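PDB 4O7J: CarG from Serratia, which is linked to intrinsic resistance to carbapenem antibiotics, probably protecting its producer, and structurally resembles lysozyme inhibitors. Local coordinates for residues V4-G9 against N80-I85; D22-A27 against L38-F43. All blocks are in the same frame, centred on the assembly; numbering follows the deposited sequence.

Contact 1 (V4-G9 against N80-I85); sequences VTLKNG and NRLFKI
One backbone hydrogen bond and a small apolar patch tie the N-terminal segment 4-9, a loop leading into strand 9-13, to strand 80-85, where Val-4 meets Leu-82. Val-4 N donates to Leu-82 O over 2.9 Å; the bond is nearly straight at the hydrogen (170°), although the donor stands 26° off the carbonyl plane. A water donates to that carbonyl, 2.8 Å from Leu-82 O, and to Val-4 O at 2.9 Å. Leu-82 O is thus gripped twice, and the water bridges the two backbones. Strand 78-85 is one edge of a four-stranded antiparallel sheet in this chain; Arg-81 and Phe-83 make backbone hydrogen bonds to Val-92 and Tyr-90 of strand 88-96. The loop therefore lies along a sheet margin, burying 220 Å² without becoming a further strand. Because CG1 of Val-4 is anti to the backbone N (chi1 170°), CG2 sits on the side of that N and reaches the strand backbone, 3.8 Å from Phe-83 C and 3.9 Å from Lys-84 CB. Farther along, Leu-6 CD2 approaches Leu-82 CD2 loosely at 4.5 Å, and both leucines touch Leu-13 of strand 9-13. Phe-83 points away from the loop, packing on Leu-155 of helix 152-155.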
ATOM      1  N   VAL A   4      -8.475  16.398   9.111  1.00 20.94           N
ATOM      2  CA  VAL A   4      -7.174  16.221   9.678  1.00 19.73           C
ATOM      3  C   VAL A   4      -6.140  16.787   8.694  1.00 21.64           C
ATOM      4  O   VAL A   4      -6.234  16.546   7.504  1.00 22.73           O
ATOM      5  CB  VAL A   4      -6.899  14.734   9.988  1.00 20.11           C
ATOM      6  CG1 VAL A   4      -5.434  14.580  10.357  1.00 23.30           C
ATOM      7  CG2 VAL A   4      -7.837  14.273  11.102  1.00 18.12           C
ATOM      8  N   THR A   5      -5.205  17.602   9.186  1.00 24.69           N
ATOM      9  CA  THR A   5      -4.148  18.157   8.319  1.00 26.19           C
ATOM     10  C   THR A   5      -3.151  17.082   8.097  1.00 22.99           C
ATOM     11  O   THR A   5      -2.555  16.613   9.069  1.00 31.34           O
ATOM     12  CB  THR A   5      -3.417  19.323   9.034  1.00 29.94           C
ATOM     13  OG1 THR A   5      -4.377  20.294   9.395  1.00 32.47           O
ATOM     14  CG2 THR A   5      -2.379  19.988   8.159  1.00 31.97           C
ATOM     15  N   LEU A   6      -3.052  16.564   6.878  1.00 24.29           N
ATOM     16  CA  LEU A   6      -1.972  15.574   6.584  1.00 21.93           C
ATOM     17  C   LEU A   6      -0.874  16.317   5.801  1.00 21.71           C
ATOM     18  O   LEU A   6      -1.190  17.080   4.915  1.00 22.45           O
ATOM     19  CB  LEU A   6      -2.470  14.388   5.775  1.00 20.82           C
ATOM     20  CG  LEU A   6      -3.553  13.556   6.474  1.00 19.86           C
ATOM     21  CD1 LEU A   6      -4.179  12.498   5.577  1.00 22.06           C
ATOM     22  CD2 LEU A   6      -2.980  12.874   7.720  1.00 19.48           C
ATOM     23  N   LYS A   7       0.371  16.015   6.128  1.00 20.68           N
ATOM     24  CA  LYS A   7       1.550  16.334   5.300  1.00 21.40           C
ATOM     25  C   LYS A   7       1.747  15.268   4.253  1.00 20.97           C
ATOM     26  O   LYS A   7       1.335  14.135   4.444  1.00 16.31           O
ATOM     27  CB  LYS A   7       2.810  16.361   6.190  1.00 24.19           C
ATOM     28  N   ASN A   8       2.347  15.606   3.116  1.00 19.47           N
ATOM     29  CA  ASN A   8       2.903  14.562   2.198  1.00 18.76           C
ATOM     30  C   ASN A   8       3.822  13.625   2.953  1.00 17.95           C
ATOM     31  O   ASN A   8       4.617  14.050   3.767  1.00 17.75           O
ATOM     32  CB  ASN A   8       3.666  15.220   1.041  1.00 20.95           C
ATOM     33  CG  ASN A   8       2.744  15.827  -0.023  1.00 24.07           C
ATOM     34  OD1 ASN A   8       3.015  16.908  -0.562  1.00 28.14           O
ATOM     35  ND2 ASN A   8       1.702  15.121  -0.362  1.00 23.25           N
ATOM     36  N   GLY A   9       3.741  12.325   2.640  1.00 15.90           N
ATOM     37  CA  GLY A   9       4.495  11.293   3.349  1.00 15.14           C
ATOM     38  C   GLY A   9       3.881  10.778   4.635  1.00 15.19           C
ATOM     39  O   GLY A   9       2.649  10.647   4.770  1.00 13.20           O
ATOM     40  N   ASN A  80     -11.235  10.287  -0.512  1.00 14.26           N
ATOM     41  CA  ASN A  80     -11.187   9.837   0.867  1.00 14.68           C
ATOM     42  C   ASN A  80     -10.583  10.895   1.727  1.00 15.69           C
ATOM     43  O   ASN A  80      -9.647  11.559   1.311  1.00 15.50           O
ATOM     44  CB  ASN A  80     -10.366   8.525   0.985  1.00 15.55           C
ATOM     45  CG  ASN A  80     -10.811   7.495   0.007  1.00 18.53           C
ATOM     46  OD1 ASN A  80     -11.780   6.800   0.233  1.00 21.25           O
ATOM     47  ND2 ASN A  80     -10.115   7.403  -1.097  1.00 18.90           N
ATOM     48  N   ARG A  81     -11.119  11.083   2.940  1.00 14.45           N
ATOM     49  CA  ARG A  81     -10.600  12.097   3.806  1.00 15.08           C
ATOM     50  C   ARG A  81     -10.720  11.668   5.260  1.00 13.69           C
ATOM     51  O   ARG A  81     -11.713  11.100   5.653  1.00 13.42           O
ATOM     52  CB  ARG A  81     -11.276  13.470   3.501  1.00 16.38           C
ATOM     53  CG  ARG A  81     -10.668  14.661   4.221  1.00 20.40           C
ATOM     54  CD  ARG A  81     -11.136  16.022   3.674  1.00 20.69           C
ATOM     55  NE  ARG A  81     -10.849  16.208   2.266  1.00 22.46           N
ATOM     56  CZ  ARG A  81     -11.266  17.256   1.542  1.00 22.25           C
ATOM     57  NH1 ARG A  81     -11.999  18.205   2.093  1.00 22.40           N
ATOM     58  NH2 ARG A  81     -10.973  17.304   0.256  1.00 25.50           N
ATOM     59  N   LEU A  82      -9.667  11.957   6.038  1.00 14.00           N
ATOM     60  CA  LEU A  82      -9.651  11.691   7.447  1.00 14.24           C
ATOM     61  C   LEU A  82     -10.140  12.820   8.303  1.00 15.00           C
ATOM     62  O   LEU A  82      -9.747  14.003   8.103  1.00 16.79           O
ATOM     63  CB  LEU A  82      -8.231  11.270   7.826  1.00 17.11           C
ATOM     64  CG  LEU A  82      -7.914  10.317   8.935  1.00 18.77           C
ATOM     65  CD1 LEU A  82      -8.574   8.959   8.822  1.00 18.64           C
ATOM     66  CD2 LEU A  82      -6.388  10.274   9.043  1.00 18.62           C
ATOM     67  N   PHE A  83     -11.018  12.483   9.243  1.00 15.79           N
ATOM     68  CA  PHE A  83     -11.546  13.404  10.240  1.00 16.98           C
ATOM     69  C   PHE A  83     -11.284  12.848  11.628  1.00 17.65           C
ATOM     70  O   PHE A  83     -11.098  11.658  11.808  1.00 16.72           O
ATOM     71  CB  PHE A  83     -13.044  13.552  10.048  1.00 15.75           C
ATOM     72  CG  PHE A  83     -13.405  14.254   8.796  1.00 16.62           C
ATOM     73  CD1 PHE A  83     -13.493  13.562   7.613  1.00 15.64           C
ATOM     74  CD2 PHE A  83     -13.616  15.676   8.783  1.00 16.93           C
ATOM     75  CE1 PHE A  83     -13.799  14.215   6.426  1.00 17.83           C
ATOM     76  CE2 PHE A  83     -13.946  16.307   7.622  1.00 17.70           C
ATOM     77  CZ  PHE A  83     -14.015  15.582   6.423  1.00 17.25           C
ATOM     78  N   LYS A  84     -11.373  13.690  12.608  1.00 16.50           N
ATOM     79  CA  LYS A  84     -11.171  13.291  13.951  1.00 16.34           C
ATOM     80  C   LYS A  84     -12.199  13.985  14.883  1.00 17.93           C
ATOM     81  O   LYS A  84     -12.434  15.143  14.745  1.00 20.55           O
ATOM     82  CB  LYS A  84      -9.766  13.595  14.389  1.00 18.67           C
ATOM     83  CG  LYS A  84      -9.505  13.194  15.808  1.00 21.38           C
ATOM     84  CD  LYS A  84      -8.095  13.451  16.216  1.00 28.04           C
ATOM     85  CE  LYS A  84      -7.688  14.848  15.888  1.00 35.64           C
ATOM     86  NZ  LYS A  84      -6.207  14.979  15.770  1.00 44.66           N
ATOM     87  N   ILE A  85     -12.798  13.220  15.782  1.00 17.31           N
ATOM     88  CA  ILE A  85     -13.665  13.769  16.835  1.00 19.58           C
ATOM     89  C   ILE A  85     -13.203  13.262  18.169  1.00 19.14           C
ATOM     90  O   ILE A  85     -13.186  12.118  18.413  1.00 15.50           O
ATOM     91  CB  ILE A  85     -15.148  13.356  16.728  1.00 21.29           C
ATOM     92  CG1 ILE A  85     -15.744  13.691  15.381  1.00 22.09           C
ATOM     93  CG2 ILE A  85     -15.963  13.927  17.884  1.00 25.28           C
ATOM     94  CD1 ILE A  85     -15.925  15.133  15.115  1.00 27.17           C
TER
HETATM   95  O   HOH W   1      -7.751  14.491   6.201  1.00 28.50           O

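Contact 2 (D22-A27 against L38-F43); sequences DYVVLA and LGLTFF. With NA (sodium ion), chain C.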
ATOM      1  N   ASP A  22       0.716   5.388  15.026  1.00 15.41           N
ATOM      2  CA  ASP A  22       0.597   4.679  13.767  1.00 15.19           C
ATOM      3  C   ASP A  22       1.003   5.526  12.593  1.00 16.86           C
ATOM      4  O   ASP A  22       1.345   6.716  12.774  1.00 18.35           O
ATOM      5  CB  ASP A  22      -0.863   4.298  13.663  1.00 15.60           C
ATOM      6  CG  ASP A  22      -1.377   3.724  14.960  1.00 15.89           C
ATOM      7  OD1 ASP A  22      -0.761   2.767  15.475  1.00 13.48           O
ATOM      8  OD2 ASP A  22      -2.377   4.235  15.509  1.00 14.75           O
ATOM      9  N   TYR A  23       0.974   4.961  11.383  1.00 14.58           N
ATOM     10  CA  TYR A  23       1.360   5.745  10.202  1.00 14.87           C
ATOM     11  C   TYR A  23       0.161   5.924   9.336  1.00 13.76           C
ATOM     12  O   TYR A  23      -0.595   4.926   9.049  1.00 11.70           O
ATOM     13  CB  TYR A  23       2.349   5.038   9.306  1.00 15.83           C
ATOM     14  CG  TYR A  23       3.692   4.655   9.863  1.00 16.31           C
ATOM     15  CD1 TYR A  23       4.326   5.334  10.873  1.00 17.66           C
ATOM     16  CD2 TYR A  23       4.363   3.558   9.259  1.00 18.87           C
ATOM     17  CE1 TYR A  23       5.649   4.934  11.315  1.00 20.71           C
ATOM     18  CE2 TYR A  23       5.607   3.169   9.684  1.00 18.94           C
ATOM     19  CZ  TYR A  23       6.251   3.858  10.698  1.00 18.25           C
ATOM     20  OH  TYR A  23       7.496   3.354  10.982  1.00 20.11           O
ATOM     21  N   VAL A  24      -0.055   7.163   8.912  1.00 12.56           N
ATOM     22  CA  VAL A  24      -0.974   7.452   7.767  1.00 12.54           C
ATOM     23  C   VAL A  24      -0.078   8.040   6.723  1.00 11.67           C
ATOM     24  O   VAL A  24       0.508   9.140   6.921  1.00 13.98           O
ATOM     25  CB  VAL A  24      -2.060   8.446   8.145  1.00 12.84           C
ATOM     26  CG1 VAL A  24      -3.006   8.685   6.985  1.00 14.22           C
ATOM     27  CG2 VAL A  24      -2.759   7.954   9.374  1.00 14.30           C
ATOM     28  N   VAL A  25       0.057   7.358   5.600  1.00 12.08           N
ATOM     29  CA  VAL A  25       0.936   7.797   4.576  1.00 12.16           C
ATOM     30  C   VAL A  25       0.119   8.383   3.450  1.00 11.75           C
ATOM     31  O   VAL A  25      -0.738   7.703   2.827  1.00 10.83           O
ATOM     32  CB  VAL A  25       1.853   6.662   4.050  1.00 13.96           C
ATOM     33  CG1 VAL A  25       2.833   7.249   3.077  1.00 13.72           C
ATOM     34  CG2 VAL A  25       2.594   6.012   5.211  1.00 14.56           C
ATOM     35  N   LEU A  26       0.371   9.660   3.175  1.00 11.75           N
ATOM     36  CA  LEU A  26      -0.233  10.339   2.040  1.00 12.15           C
ATOM     37  C   LEU A  26       0.752  10.357   0.892  1.00 12.80           C
ATOM     38  O   LEU A  26       1.873  10.914   1.015  1.00 15.30           O
ATOM     39  CB  LEU A  26      -0.561  11.765   2.470  1.00 14.24           C
ATOM     40  CG  LEU A  26      -1.119  12.684   1.380  1.00 18.53           C
ATOM     41  CD1 LEU A  26      -2.440  12.111   0.904  1.00 19.38           C
ATOM     42  CD2 LEU A  26      -1.177  14.155   1.874  1.00 18.73           C
ATOM     43  N   ALA A  27       0.349   9.841  -0.243  1.00 12.81           N
ATOM     44  CA  ALA A  27       1.220   9.703  -1.386  1.00 13.12           C
ATOM     45  C   ALA A  27       0.399   9.808  -2.635  1.00 14.56           C
ATOM     46  O   ALA A  27      -0.820   9.933  -2.572  1.00 17.18           O
ATOM     47  CB  ALA A  27       1.939   8.359  -1.326  1.00 13.02           C
ATOM     48  N   LEU A  38      -4.048  10.676  -5.664  1.00 16.58           N
ATOM     49  CA  LEU A  38      -3.651  10.699  -4.261  1.00 18.22           C
ATOM     50  C   LEU A  38      -4.213   9.488  -3.552  1.00 16.58           C
ATOM     51  O   LEU A  38      -5.338   9.039  -3.814  1.00 16.43           O
ATOM     52  CB  LEU A  38      -4.181  11.954  -3.602  1.00 19.85           C
ATOM     53  CG  LEU A  38      -3.608  13.288  -4.049  1.00 25.42           C
ATOM     54  CD1 LEU A  38      -4.182  14.351  -3.138  1.00 29.76           C
ATOM     55  CD2 LEU A  38      -2.109  13.269  -3.979  1.00 26.87           C
ATOM     56  N   GLY A  39      -3.409   8.948  -2.661  1.00 16.48           N
ATOM     57  CA  GLY A  39      -3.731   7.762  -1.924  1.00 15.04           C
ATOM     58  C   GLY A  39      -3.313   7.785  -0.466  1.00 14.37           C
ATOM     59  O   GLY A  39      -2.256   8.367  -0.124  1.00 15.91           O
ATOM     60  N   LEU A  40      -4.159   7.212   0.392  1.00 13.59           N
ATOM     61  CA  LEU A  40      -3.827   7.062   1.813  1.00 11.82           C
ATOM     62  C   LEU A  40      -3.548   5.562   2.122  1.00 12.10           C
ATOM     63  O   LEU A  40      -4.369   4.688   1.776  1.00 12.63           O
ATOM     64  CB  LEU A  40      -5.029   7.447   2.648  1.00 13.47           C
ATOM     65  CG  LEU A  40      -5.457   8.882   2.456  1.00 14.02           C
ATOM     66  CD1 LEU A  40      -6.741   9.147   3.245  1.00 15.44           C
ATOM     67  CD2 LEU A  40      -4.387   9.838   2.943  1.00 15.63           C
ATOM     68  N   THR A  41      -2.475   5.311   2.826  1.00 12.44           N
ATOM     69  CA  THR A  41      -2.102   3.958   3.277  1.00 12.39           C
ATOM     70  C   THR A  41      -1.935   4.020   4.822  1.00 11.84           C
ATOM     71  O   THR A  41      -1.318   4.956   5.334  1.00 13.64           O
ATOM     72  CB  THR A  41      -0.813   3.479   2.551  1.00 13.05           C
ATOM     73  OG1 THR A  41      -0.920   3.688   1.132  1.00 12.13           O
ATOM     74  CG2 THR A  41      -0.616   1.936   2.793  1.00 12.91           C
ATOM     75  N   PHE A  42      -2.561   3.075   5.543  1.00 11.26           N
ATOM     76  CA  PHE A  42      -2.630   3.022   7.009  1.00 11.30           C
ATOM     77  C   PHE A  42      -1.834   1.866   7.564  1.00 11.14           C
ATOM     78  O   PHE A  42      -1.982   0.748   7.158  1.00 11.11           O
ATOM     79  CB  PHE A  42      -4.055   2.926   7.495  1.00 10.21           C
ATOM     80  CG  PHE A  42      -4.934   4.119   7.116  1.00 10.96           C
ATOM     81  CD1 PHE A  42      -5.606   4.105   5.915  1.00 10.41           C
ATOM     82  CD2 PHE A  42      -5.066   5.182   7.961  1.00 11.02           C
ATOM     83  CE1 PHE A  42      -6.359   5.168   5.504  1.00 11.84           C
ATOM     84  CE2 PHE A  42      -5.854   6.263   7.599  1.00 12.16           C
ATOM     85  CZ  PHE A  42      -6.462   6.266   6.347  1.00 10.77           C
ATOM     86  N   PHE A  43      -0.983   2.170   8.543  1.00 11.76           N
ATOM     87  CA  PHE A  43      -0.197   1.175   9.210  1.00 12.08           C
ATOM     88  C   PHE A  43      -0.348   1.343  10.704  1.00 12.92           C
ATOM     89  O   PHE A  43       0.150   2.356  11.248  1.00 14.11           O
ATOM     90  CB  PHE A  43       1.297   1.284   8.855  1.00 12.34           C
ATOM     91  CG  PHE A  43       1.592   1.187   7.394  1.00 11.14           C
ATOM     92  CD1 PHE A  43       1.570   2.297   6.611  1.00 12.36           C
ATOM     93  CD2 PHE A  43       2.038  -0.010   6.826  1.00 11.29           C
ATOM     94  CE1 PHE A  43       1.876   2.225   5.300  1.00 11.58           C
ATOM     95  CE2 PHE A  43       2.315  -0.094   5.476  1.00 11.34           C
ATOM     96  CZ  PHE A  43       2.201   1.023   4.696  1.00 11.99           C
TER
HETATM   97 NA    NA C 201      -2.017   3.203  17.646  1.00  5.71          NA
HETATM   98  O   HOH W   2      -0.349   6.200   0.349  1.00 13.89           O
HETATM   99  O   HOH W   3      -1.390   1.071  17.752  1.00 18.66           O
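Tyr-23 and Phe-43 begin the antiparallel pairing of strands 22-27 and 38-43, whose axes run 4.7 Å apart at 164°. Three hydrogen-bonded pairs (Tyr-23/Phe-43, Val-25/Thr-41, Ala-27/Gly-39) contribute six backbone bonds. Packing is tight on the face carrying Val-24 and Phe-42: both methyls of Val-24 lie beside the CD2-CE2 side of the Phe-42 ring, CG1 3.8 Å from CE2, and Trp-128 meets the ring edge-to-face. Leu-26 CD1 reaches Leu-40 CD2 at 3.6 Å. On the other face, Phe-43 has CG beside its backbone N (chi1 -57°), bringing CE1 to 3.9 Å from Val-25 CG2, while its CB meets Tyr-23 CD2 at 3.8 Å. Tyr-23 OH bonds to Val-10 N of the second subunit. The Leu-38 end is the solvent side: that residue is exposed, its CD2 3.8 Å from Ala-27 O, although the Ala-27/Gly-39 pair keeps both bonds. A water donates to Val-25 O and joins it to Thr-41 OG1, which also bonds to Thr-63. At the far end Asp-22 chelates sodium through OD1 (2.5 Å), which also accepts from His-45 N, and OD2 (2.4 Å). With Asp-14, Asn-16, Asp-18 and the carbonyl of Leu-20, this resembles an EF-hand-like Dx[DN]xDG loop leading into a beta hairpin.

In the fold
The centres of the two contacts lie 9 Å apart, and along the chain contact 2 is nested within the loop that contact 1 closes. Contact 2 belongs to the five-stranded antiparallel sheet, whereas 80-85 in contact 1 is part of the separate four-stranded sheet; segment 4-9 connects them. Its last residue begins strand 9-13, which pairs with 22-29, and Gly-9 N lies 2.8 Å from Leu-26 O, a probable hydrogen bond. Earlier in that segment Leu-6 CD1 packs on Leu-40 CD2 at 3.7 Å. The N-terminal segment thus spans both sheets of the chain. Contact 1 touches the second subunit where Asn-8 packs on Gly-49 of that subunit, and the hairpin does so where Val-25 and Ala-27 pack on its Phe-43.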